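Local structure of putative antibiotic biosynthesis monooxygenase (Bordetella bronchiseptica, 3GZ7) at residues L47-R52 with D84-D90; G53-L59 with T70-E76; V78-M82 with Q107-E111. The protein is a putative antibiotic biosynthesis monooxygenase of the dimeric alpha-beta barrel class, whose substrate and reaction are not established. One frame throughout, in Å; residues are numbered along the deposited sequence. Where two conformers were deposited one is given.

Interaction 1: L47-R52 with D84-D90; sequences LFMRAR and DFRQSAD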
loop_
_atom_site.group_PDB
_atom_site.type_symbol
_atom_site.label_atom_id
_atom_site.label_comp_id
_atom_site.label_asym_id
_atom_site.label_seq_id
_atom_site.Cartn_x
_atom_site.Cartn_y
_atom_site.Cartn_z
ATOM N N LEU A 47 8.194 -17.731 -7.861
ATOM C CA LEU A 47 8.779 -16.959 -8.969
ATOM C C LEU A 47 9.373 -15.663 -8.517
ATOM O O LEU A 47 10.472 -15.283 -8.954
ATOM C CB LEU A 47 7.727 -16.639 -10.069
ATOM C CG LEU A 47 7.164 -17.835 -10.842
ATOM C CD1 LEU A 47 6.044 -17.470 -11.878
ATOM C CD2 LEU A 47 8.316 -18.594 -11.478
ATOM N N PHE A 48 8.622 -14.931 -7.702
ATOM C CA PHE A 48 9.108 -13.674 -7.148
ATOM C C PHE A 48 10.236 -13.871 -6.105
ATOM O O PHE A 48 11.240 -13.183 -6.161
ATOM C CB PHE A 48 7.966 -12.881 -6.488
ATOM C CG PHE A 48 7.079 -12.123 -7.458
ATOM C CD1 PHE A 48 7.422 -10.849 -7.885
ATOM C CD2 PHE A 48 5.885 -12.660 -7.891
ATOM C CE1 PHE A 48 6.612 -10.141 -8.745
ATOM C CE2 PHE A 48 5.094 -11.951 -8.752
ATOM C CZ PHE A 48 5.459 -10.692 -9.176
HETATM N N MSE A 49 10.044 -14.795 -5.154
HETATM C CA MSE A 49 11.016 -15.033 -4.051
HETATM C C MSE A 49 12.382 -15.368 -4.574
HETATM O O MSE A 49 13.394 -14.919 -4.038
HETATM C CB MSE A 49 10.571 -16.188 -3.114
HETATM C CG MSE A 49 9.253 -15.974 -2.327
HETATM SE SE MSE A 49 9.201 -14.375 -1.198
HETATM C CE MSE A 49 10.391 -14.887 0.303
ATOM N N ARG A 50 12.420 -16.170 -5.618
ATOM C CA ARG A 50 13.684 -16.466 -6.307
ATOM C C ARG A 50 14.166 -15.368 -7.310
ATOM O O ARG A 50 15.249 -15.510 -7.874
ATOM C CB ARG A 50 13.623 -17.833 -6.997
ATOM C CG ARG A 50 13.035 -17.826 -8.355
ATOM C CD ARG A 50 12.622 -19.231 -8.716
ATOM N NE ARG A 50 12.124 -19.331 -10.085
ATOM C CZ ARG A 50 11.367 -20.335 -10.523
ATOM N NH1 ARG A 50 11.026 -21.321 -9.711
ATOM N NH2 ARG A 50 10.963 -20.363 -11.771
ATOM N N ALA A 51 13.409 -14.286 -7.522
ATOM C CA ALA A 51 13.879 -13.197 -8.381
ATOM C C ALA A 51 15.053 -12.492 -7.722
ATOM O O ALA A 51 15.126 -12.393 -6.495
ATOM C CB ALA A 51 12.772 -12.212 -8.668
ATOM N N ARG A 52 15.994 -12.030 -8.538
ATOM C CA ARG A 52 17.151 -11.256 -8.059
ATOM C C ARG A 52 16.755 -10.045 -7.191
ATOM O O ARG A 52 15.981 -9.196 -7.650
ATOM C CB ARG A 52 17.920 -10.760 -9.262
ATOM C CG ARG A 52 19.127 -9.877 -8.947
ATOM C CD ARG A 52 19.866 -9.585 -10.223
ATOM N NE ARG A 52 20.969 -8.693 -9.974
ATOM C CZ ARG A 52 21.881 -8.368 -10.874
ATOM N NH1 ARG A 52 21.822 -8.867 -12.106
ATOM N NH2 ARG A 52 22.855 -7.537 -10.528
ATOM N N ASP A 84 15.529 -6.242 -14.082
ATOM C CA ASP A 84 15.852 -7.681 -13.892
ATOM C C ASP A 84 14.612 -8.604 -13.939
ATOM O O ASP A 84 14.575 -9.561 -14.731
ATOM C CB ASP A 84 16.725 -7.928 -12.615
ATOM C CG ASP A 84 17.981 -7.071 -12.599
ATOM O OD1 ASP A 84 18.517 -6.852 -13.697
ATOM O OD2 ASP A 84 18.412 -6.564 -11.526
ATOM N N PHE A 85 13.621 -8.341 -13.098
ATOM C CA PHE A 85 12.453 -9.214 -13.050
ATOM C C PHE A 85 11.675 -9.120 -14.361
ATOM O O PHE A 85 11.287 -10.130 -14.952
ATOM C CB PHE A 85 11.533 -8.929 -11.848
ATOM C CG PHE A 85 10.261 -9.754 -11.852
ATOM C CD1 PHE A 85 10.283 -11.081 -11.480
ATOM C CD2 PHE A 85 9.068 -9.207 -12.277
ATOM C CE1 PHE A 85 9.115 -11.839 -11.512
ATOM C CE2 PHE A 85 7.914 -9.958 -12.339
ATOM C CZ PHE A 85 7.934 -11.262 -11.952
ATOM N N ARG A 86 11.496 -7.898 -14.842
ATOM C CA ARG A 86 10.752 -7.673 -16.074
ATOM C C ARG A 86 11.356 -8.302 -17.336
ATOM O O ARG A 86 10.637 -8.581 -18.284
ATOM C CB ARG A 86 10.543 -6.174 -16.258
ATOM C CG ARG A 86 9.460 -5.592 -15.402
ATOM C CD ARG A 86 8.055 -5.841 -15.954
ATOM N NE ARG A 86 7.076 -5.291 -15.015
ATOM C CZ ARG A 86 6.655 -4.035 -14.990
ATOM N NH1 ARG A 86 7.116 -3.125 -15.867
ATOM N NH2 ARG A 86 5.781 -3.676 -14.055
ATOM N N GLN A 87 12.671 -8.496 -17.363
ATOM C CA GLN A 87 13.335 -9.147 -18.510
ATOM C C GLN A 87 13.470 -10.685 -18.340
ATOM O O GLN A 87 14.008 -11.340 -19.204
ATOM C CB GLN A 87 14.723 -8.522 -18.743
ATOM C CG GLN A 87 14.694 -7.091 -19.300
ATOM C CD GLN A 87 16.032 -6.659 -19.824
ATOM O OE1 GLN A 87 16.639 -5.698 -19.343
ATOM N NE2 GLN A 87 16.525 -7.397 -20.807
ATOM N N SER A 88 12.986 -11.262 -17.233
ATOM C CA SER A 88 13.227 -12.676 -16.954
ATOM C C SER A 88 12.064 -13.484 -17.465
ATOM O O SER A 88 10.943 -12.976 -17.587
ATOM C CB SER A 88 13.364 -12.925 -15.461
ATOM O OG SER A 88 12.103 -12.776 -14.811
ATOM N N ALA A 89 12.332 -14.753 -17.723
ATOM C CA ALA A 89 11.326 -15.706 -18.145
ATOM C C ALA A 89 10.314 -15.919 -17.033
ATOM O O ALA A 89 9.197 -16.311 -17.314
ATOM C CB ALA A 89 11.947 -17.016 -18.532
ATOM N N ASP A 90 10.671 -15.646 -15.778
ATOM C CA ASP A 90 9.671 -15.782 -14.677
ATOM C C ASP A 90 8.572 -14.754 -14.748
ATOM O O ASP A 90 7.443 -15.040 -14.348
ATOM C CB ASP A 90 10.300 -15.790 -13.305
ATOM C CG ASP A 90 11.017 -17.122 -13.002
ATOM O OD1 ASP A 90 10.705 -18.124 -13.682
ATOM O OD2 ASP A 90 11.883 -17.162 -12.091
HETATM O O HOH W 1 12.273 -14.849 -10.653
#
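The rings of F48 and F85 form an offset stack. Their centroids are 4.7 Å apart and their planes lie 19° from parallel. F48 CE1 rests over one face of the F85 ring, 3.6 Å from F85 CZ, and each ring overlaps the rim of the other, not its centre. At the edge of the F85 ring stands the backbone O of L47. The methyl of A51 approaches the same ring obliquely, with CB 3.9 Å from F85 CD1. F85 reaches this place because its CG is anti to the backbone N (chi1 175°), which swings the ring across to helix 34-49.

The R50 guanidinium meets D90 at its edge. It binds side-on: R50 NE to D90 OD2 and R50 NH2 to D90 OD1, both at 3.0 Å. The two planes are 50° apart, and both nitrogens come in on the syn side, tilted out of the carboxylate plane. This twin bond fixes the rotation of the carboxylate. A water adds a further link, donating to L47 O and to D90 OD2. L47 CD2 packs against the same carboxylate, 3.3 Å from D90 OD1.

At the other end D84 OD2 lies over a face of the R52 guanidinium. This salt bridge is long, 3.7 Å from R52 NE to D84 OD2, and rests on charge alone. N80 gives D84 OD2 its hydrogen bond.

W94 meets F48 edge-to-face, and F48 also lies on strands 54-62 and 68-75. The contact joins the end of helix 34-49 to helices 78-85 and 89-98, on the helical layer over the sheet of the ferredoxin-like fold.

Interaction 2: G53-L59 with T70-E76; sequences GCHGVAL and TLVVDWE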
loop_
_atom_site.group_PDB
_atom_site.type_symbol
_atom_site.label_atom_id
_atom_site.label_comp_id
_atom_site.label_asym_id
_atom_site.label_seq_id
_atom_site.Cartn_x
_atom_site.Cartn_y
_atom_site.Cartn_z
ATOM N N GLY A 53 17.243 -10.004 -5.940
ATOM C CA GLY A 53 16.964 -8.926 -5.013
ATOM C C GLY A 53 15.577 -8.813 -4.400
ATOM O O GLY A 53 15.260 -7.778 -3.811
ATOM N N CYS A 54 14.755 -9.845 -4.584
ATOM C CA CYS A 54 13.451 -9.943 -3.985
ATOM C C CYS A 54 13.548 -10.549 -2.582
ATOM O O CYS A 54 14.105 -11.640 -2.428
ATOM C CB CYS A 54 12.517 -10.841 -4.832
ATOM S SG CYS A 54 10.786 -10.752 -4.330
ATOM N N HIS A 55 12.988 -9.833 -1.595
ATOM C CA HIS A 55 12.894 -10.267 -0.202
ATOM C C HIS A 55 11.480 -10.318 0.344
ATOM O O HIS A 55 11.302 -10.166 1.534
ATOM C CB HIS A 55 13.729 -9.336 0.675
ATOM C CG HIS A 55 15.160 -9.275 0.241
ATOM N ND1 HIS A 55 16.107 -10.172 0.683
ATOM C CD2 HIS A 55 15.784 -8.482 -0.661
ATOM C CE1 HIS A 55 17.258 -9.921 0.087
ATOM N NE2 HIS A 55 17.088 -8.906 -0.743
ATOM N N GLY A 56 10.469 -10.553 -0.499
ATOM C CA GLY A 56 9.103 -10.759 0.001
ATOM C C GLY A 56 8.015 -10.340 -0.980
ATOM O O GLY A 56 8.237 -9.405 -1.760
ATOM N N VAL A 57 6.882 -11.066 -0.925
ATOM C CA VAL A 57 5.680 -10.883 -1.723
ATOM C C VAL A 57 4.409 -11.079 -0.859
ATOM O O VAL A 57 4.209 -12.133 -0.230
ATOM C CB VAL A 57 5.649 -11.906 -2.867
ATOM C CG1 VAL A 57 4.442 -11.666 -3.804
ATOM C CG2 VAL A 57 6.926 -11.811 -3.643
ATOM N N ALA A 58 3.553 -10.062 -0.822
ATOM C CA ALA A 58 2.288 -10.078 -0.072
ATOM C C ALA A 58 1.116 -9.602 -0.993
ATOM O O ALA A 58 1.298 -8.763 -1.912
ATOM C CB ALA A 58 2.422 -9.178 1.153
ATOM N N LEU A 59 -0.050 -10.193 -0.781
ATOM C CA LEU A 59 -1.263 -9.922 -1.565
ATOM C C LEU A 59 -2.303 -9.390 -0.593
ATOM O O LEU A 59 -2.524 -9.983 0.473
ATOM C CB LEU A 59 -1.773 -11.188 -2.284
ATOM C CG LEU A 59 -3.013 -11.012 -3.184
ATOM C CD1 LEU A 59 -2.744 -10.007 -4.306
ATOM C CD2 LEU A 59 -3.472 -12.376 -3.714
ATOM N N THR A 70 -3.916 -5.453 -3.972
ATOM C CA THR A 70 -2.634 -4.785 -4.017
ATOM C C THR A 70 -1.558 -5.848 -3.787
ATOM O O THR A 70 -1.512 -6.478 -2.712
ATOM C CB THR A 70 -2.489 -3.739 -2.921
ATOM O OG1 THR A 70 -3.620 -2.887 -2.915
ATOM C CG2 THR A 70 -1.231 -2.905 -3.082
ATOM N N LEU A 71 -0.699 -6.040 -4.776
ATOM C CA LEU A 71 0.517 -6.845 -4.566
ATOM C C LEU A 71 1.608 -5.926 -4.054
ATOM O O LEU A 71 1.866 -4.910 -4.691
ATOM C CB LEU A 71 0.966 -7.538 -5.841
ATOM C CG LEU A 71 1.929 -8.729 -5.748
ATOM C CD1 LEU A 71 1.182 -10.016 -5.254
ATOM C CD2 LEU A 71 2.599 -8.972 -7.109
ATOM N N VAL A 72 2.236 -6.300 -2.926
ATOM C CA VAL A 72 3.377 -5.557 -2.355
ATOM C C VAL A 72 4.588 -6.472 -2.398
ATOM O O VAL A 72 4.558 -7.564 -1.826
ATOM C CB VAL A 72 3.058 -5.062 -0.909
ATOM C CG1 VAL A 72 4.230 -4.260 -0.292
ATOM C CG2 VAL A 72 1.762 -4.248 -0.949
ATOM N N VAL A 73 5.614 -6.058 -3.164
ATOM C CA VAL A 73 6.820 -6.854 -3.400
ATOM C C VAL A 73 8.016 -6.084 -2.885
ATOM O O VAL A 73 8.172 -4.916 -3.206
ATOM C CB VAL A 73 7.018 -7.199 -4.896
ATOM C CG1 VAL A 73 8.179 -8.131 -5.070
ATOM C CG2 VAL A 73 5.754 -7.826 -5.469
ATOM N N ASP A 74 8.846 -6.741 -2.067
ATOM C CA ASP A 74 10.064 -6.127 -1.516
ATOM C C ASP A 74 11.227 -6.385 -2.444
ATOM O O ASP A 74 11.523 -7.523 -2.738
ATOM C CB ASP A 74 10.351 -6.652 -0.110
ATOM C CG ASP A 74 9.153 -6.460 0.817
ATOM O OD1 ASP A 74 8.787 -5.326 1.149
ATOM O OD2 ASP A 74 8.512 -7.463 1.142
ATOM N N TRP A 75 11.829 -5.285 -2.921
ATOM C CA TRP A 75 12.997 -5.252 -3.789
ATOM C C TRP A 75 14.127 -4.462 -3.154
ATOM O O TRP A 75 13.916 -3.465 -2.478
ATOM C CB TRP A 75 12.629 -4.626 -5.151
ATOM C CG TRP A 75 11.536 -5.360 -5.937
ATOM C CD1 TRP A 75 10.207 -4.982 -6.082
ATOM C CD2 TRP A 75 11.687 -6.576 -6.686
ATOM N NE1 TRP A 75 9.559 -5.878 -6.892
ATOM C CE2 TRP A 75 10.425 -6.884 -7.243
ATOM C CE3 TRP A 75 12.761 -7.453 -6.913
ATOM C CZ2 TRP A 75 10.218 -8.011 -8.032
ATOM C CZ3 TRP A 75 12.549 -8.577 -7.675
ATOM C CH2 TRP A 75 11.279 -8.858 -8.221
ATOM N N GLU A 76 15.354 -4.897 -3.401
ATOM C CA GLU A 76 16.528 -4.131 -2.957
ATOM C C GLU A 76 16.655 -2.805 -3.681
ATOM O O GLU A 76 16.977 -1.795 -3.063
ATOM C CB GLU A 76 17.819 -4.948 -3.128
ATOM C CG GLU A 76 17.994 -6.056 -2.079
ATOM C CD GLU A 76 19.121 -7.076 -2.453
ATOM O OE1 GLU A 76 20.008 -6.726 -3.255
ATOM O OE2 GLU A 76 19.117 -8.211 -1.904
#
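Strands 54-62 and 68-75 form an antiparallel beta hairpin, and this contact is its ladder. The segment axes run 4.6 Å apart at 173°. A58 and V72 are a hydrogen-bonded pair: A58 N gives to V72 O at 2.9 Å and V72 N to A58 O at 2.8 Å. Further along, D74 faces both H55 and G56, as in a beta bulge: H55 N binds D74 O, and D74 N binds G56 O. E76 N bonds G53 O just past the strand ends.

One face carries C54, V57, L59, L71, V73 and W75. C54 SG sits over the six-membered ring of W75, 4.4 Å from its centroid. It is anti to the backbone N (chi1 -169°), which sets it there. C54 CB meets W75 CZ3 at 3.6 Å. V57 and V73 lie side by side. V57 CG1 also touches L71 CD1 at 3.9 Å, and L59 CD1 meets L71 CD1.

At the open end H55 NE2 points at E76 OE2 in a nearly straight bond (160°). The modelled H55 NE2 to E76 OE2 distance of 2.4 Å is very short and doubtful. The carboxylate meets the imidazole at its edge, the two planes nearly coplanar.

The apolar face packs under helix 34-49, where V57 touches F48 and L71 touches V41. Strand 21-28 pairs with the other side of strand 68-75, and its E23 holds W75 NE1. L59 itself makes backbone hydrogen bonds to the second subunit.

Interaction 3: V78-M82 with Q107-E111; sequences VDNHM and QVHHE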
loop_
_atom_site.group_PDB
_atom_site.type_symbol
_atom_site.label_atom_id
_atom_site.label_comp_id
_atom_site.label_asym_id
_atom_site.label_seq_id
_atom_site.Cartn_x
_atom_site.Cartn_y
_atom_site.Cartn_z
ATOM N N VAL A 78 14.792 -0.584 -7.374
ATOM C CA VAL A 78 13.741 -0.501 -8.416
ATOM C C VAL A 78 14.209 -1.247 -9.655
ATOM O O VAL A 78 13.377 -1.897 -10.318
ATOM C CB VAL A 78 13.291 0.987 -8.782
ATOM C CG1 VAL A 78 12.310 1.051 -10.052
ATOM C CG2 VAL A 78 12.678 1.685 -7.588
ATOM N N ASP A 79 15.507 -1.175 -9.988
ATOM C CA ASP A 79 15.975 -1.925 -11.197
ATOM C C ASP A 79 15.858 -3.434 -11.021
ATOM O O ASP A 79 15.661 -4.149 -12.000
ATOM C CB ASP A 79 17.400 -1.629 -11.596
ATOM C CG ASP A 79 17.593 -0.243 -12.151
ATOM O OD1 ASP A 79 16.669 0.406 -12.691
ATOM O OD2 ASP A 79 18.738 0.186 -12.040
ATOM N N ASN A 80 15.989 -3.940 -9.797
ATOM C CA ASN A 80 15.792 -5.391 -9.575
ATOM C C ASN A 80 14.421 -5.799 -10.069
ATOM O O ASN A 80 14.246 -6.878 -10.635
ATOM C CB ASN A 80 15.914 -5.765 -8.104
ATOM C CG ASN A 80 17.354 -5.822 -7.615
ATOM O OD1 ASN A 80 17.614 -5.658 -6.398
ATOM N ND2 ASN A 80 18.292 -6.081 -8.535
ATOM N N HIS A 81 13.446 -4.913 -9.881
ATOM C CA HIS A 81 12.124 -5.121 -10.460
ATOM C C HIS A 81 11.977 -4.783 -11.947
ATOM O O HIS A 81 11.563 -5.615 -12.754
ATOM C CB HIS A 81 11.075 -4.331 -9.662
ATOM C CG HIS A 81 9.705 -4.460 -10.225
ATOM N ND1 HIS A 81 8.831 -3.414 -10.259
ATOM C CD2 HIS A 81 9.104 -5.479 -10.868
ATOM C CE1 HIS A 81 7.720 -3.792 -10.862
ATOM N NE2 HIS A 81 7.867 -5.036 -11.262
HETATM N N MSE A 82 12.278 -3.543 -12.303
HETATM C CA MSE A 82 11.854 -2.997 -13.593
HETATM C C MSE A 82 12.735 -3.421 -14.755
HETATM O O MSE A 82 12.276 -3.476 -15.891
HETATM C CB MSE A 82 11.768 -1.477 -13.500
HETATM C CG MSE A 82 10.624 -1.004 -12.514
HETATM SE SE MSE A 82 8.872 -1.266 -13.268
HETATM C CE MSE A 82 8.979 0.104 -14.579
ATOM N N GLN A 107 -1.827 -0.923 -12.176
ATOM C CA GLN A 107 -1.126 0.323 -11.989
ATOM C C GLN A 107 -0.023 0.044 -10.988
ATOM O O GLN A 107 -0.290 -0.316 -9.846
ATOM C CB GLN A 107 -2.092 1.440 -11.516
ATOM C CG GLN A 107 -3.427 1.507 -12.357
ATOM C CD GLN A 107 -4.105 2.879 -12.350
ATOM N N VAL A 108 1.225 0.234 -11.413
ATOM C CA VAL A 108 2.405 -0.147 -10.614
ATOM C C VAL A 108 3.207 1.111 -10.285
ATOM O O VAL A 108 3.506 1.880 -11.176
ATOM C CB VAL A 108 3.296 -1.191 -11.425
ATOM C CG1 VAL A 108 4.646 -1.514 -10.685
ATOM C CG2 VAL A 108 2.496 -2.423 -11.779
ATOM N N HIS A 109 3.551 1.326 -9.014
ATOM C CA HIS A 109 4.552 2.321 -8.623
ATOM C C HIS A 109 5.474 1.732 -7.550
ATOM O O HIS A 109 5.294 0.610 -7.101
ATOM C CB HIS A 109 3.905 3.651 -8.166
ATOM C CG HIS A 109 3.269 3.601 -6.803
ATOM N ND1 HIS A 109 2.020 3.071 -6.581
ATOM C CD2 HIS A 109 3.708 4.048 -5.601
ATOM C CE1 HIS A 109 1.731 3.158 -5.294
ATOM N NE2 HIS A 109 2.747 3.742 -4.676
ATOM N N HIS A 110 6.478 2.494 -7.144
ATOM C CA HIS A 110 7.410 2.029 -6.136
ATOM C C HIS A 110 7.451 3.013 -4.969
ATOM O O HIS A 110 7.226 4.209 -5.152
ATOM C CB HIS A 110 8.779 1.823 -6.791
ATOM C CG HIS A 110 8.739 0.897 -7.960
ATOM N ND1 HIS A 110 8.383 1.302 -9.237
ATOM C CD2 HIS A 110 8.975 -0.430 -8.036
ATOM C CE1 HIS A 110 8.381 0.252 -10.036
ATOM N NE2 HIS A 110 8.736 -0.810 -9.335
ATOM N N GLU A 111 7.673 2.498 -3.765
ATOM C CA GLU A 111 7.718 3.341 -2.553
ATOM C C GLU A 111 8.930 3.074 -1.670
ATOM O O GLU A 111 9.566 2.045 -1.773
ATOM C CB GLU A 111 6.457 3.142 -1.709
ATOM C CG GLU A 111 5.195 3.665 -2.382
ATOM C CD GLU A 111 3.908 3.453 -1.581
ATOM O OE1 GLU A 111 3.936 2.813 -0.485
ATOM O OE2 GLU A 111 2.847 3.907 -2.086
#
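H110 reaches from strand 107-113 to helix 78-85 and meets V78, M82 and H81 in turn. Its CB lies 4.0 Å from V78 CG2. CG, the next atom, touches both methyls of V78. With CG anti to the carbonyl carbon (chi1 -56°), the ring slides beneath V78 CG1. That methyl stands over the centre of the imidazole, 3.9 Å from the centroid, a CH-pi contact. ND1 is turned to the partner chain, where it is hydrogen-bonded to E64 of the second subunit. H110 CE1 meets M82, a selenomethionine, at CG and at SE, both 3.6 Å away. The selenium sits at the ring edge, placed there by a side chain bent at its second and third torsions. CD2, on the other side of the ring, faces H81 ND1. H110 NE2, at the far end, is hydrogen-bonded to H81 ND1 at 2.8 Å, with an angle of 161°. The imidazoles of H81 and H110 meet rim to rim, their planes 52° apart.

This is a helix laid against the sheet of a dimeric alpha-beta barrel. The strand belongs to the outer edge of the sheet within its own chain, and E111 continues the sheet by an antiparallel ladder into the second subunit.

H81 is itself held on several sides. Its ring stacks with W75, and NE2 is hydrogen-bonded to a citrate, probably from the crystallisation liquor, though such a molecule may mark a pocket. V108 CG1 comes from the opposite direction to the edge of the H81 ring, 3.8 Å from H81 CE1. H109, beside H110 in the strand, points away from the helix. H109 NE2 donates to E111 OE2, which also bonds T70 of the second subunit.

Overall arrangement
Interaction 2 is the hairpin at one side of the sheet. It is mostly backbone ladder, with an apolar face buried under helix 34-49. Interaction 1 closes the loop around it and joins the end of that helix to helices 78-85 and 89-98. Its aromatic centre is buried, and its ion pairs lie toward the surface. Interaction 3 shares helix 78-85 with interaction 1 but ties it to strand 107-113, the outermost strand on the side away from strand 54-62, by a buried histidine pair instead of charged arginines. W75 connects all three: it touches F85, stacks on H81 and belongs to the hairpin. Interactions 2 and 3 both reach the second subunit; interaction 1 does not.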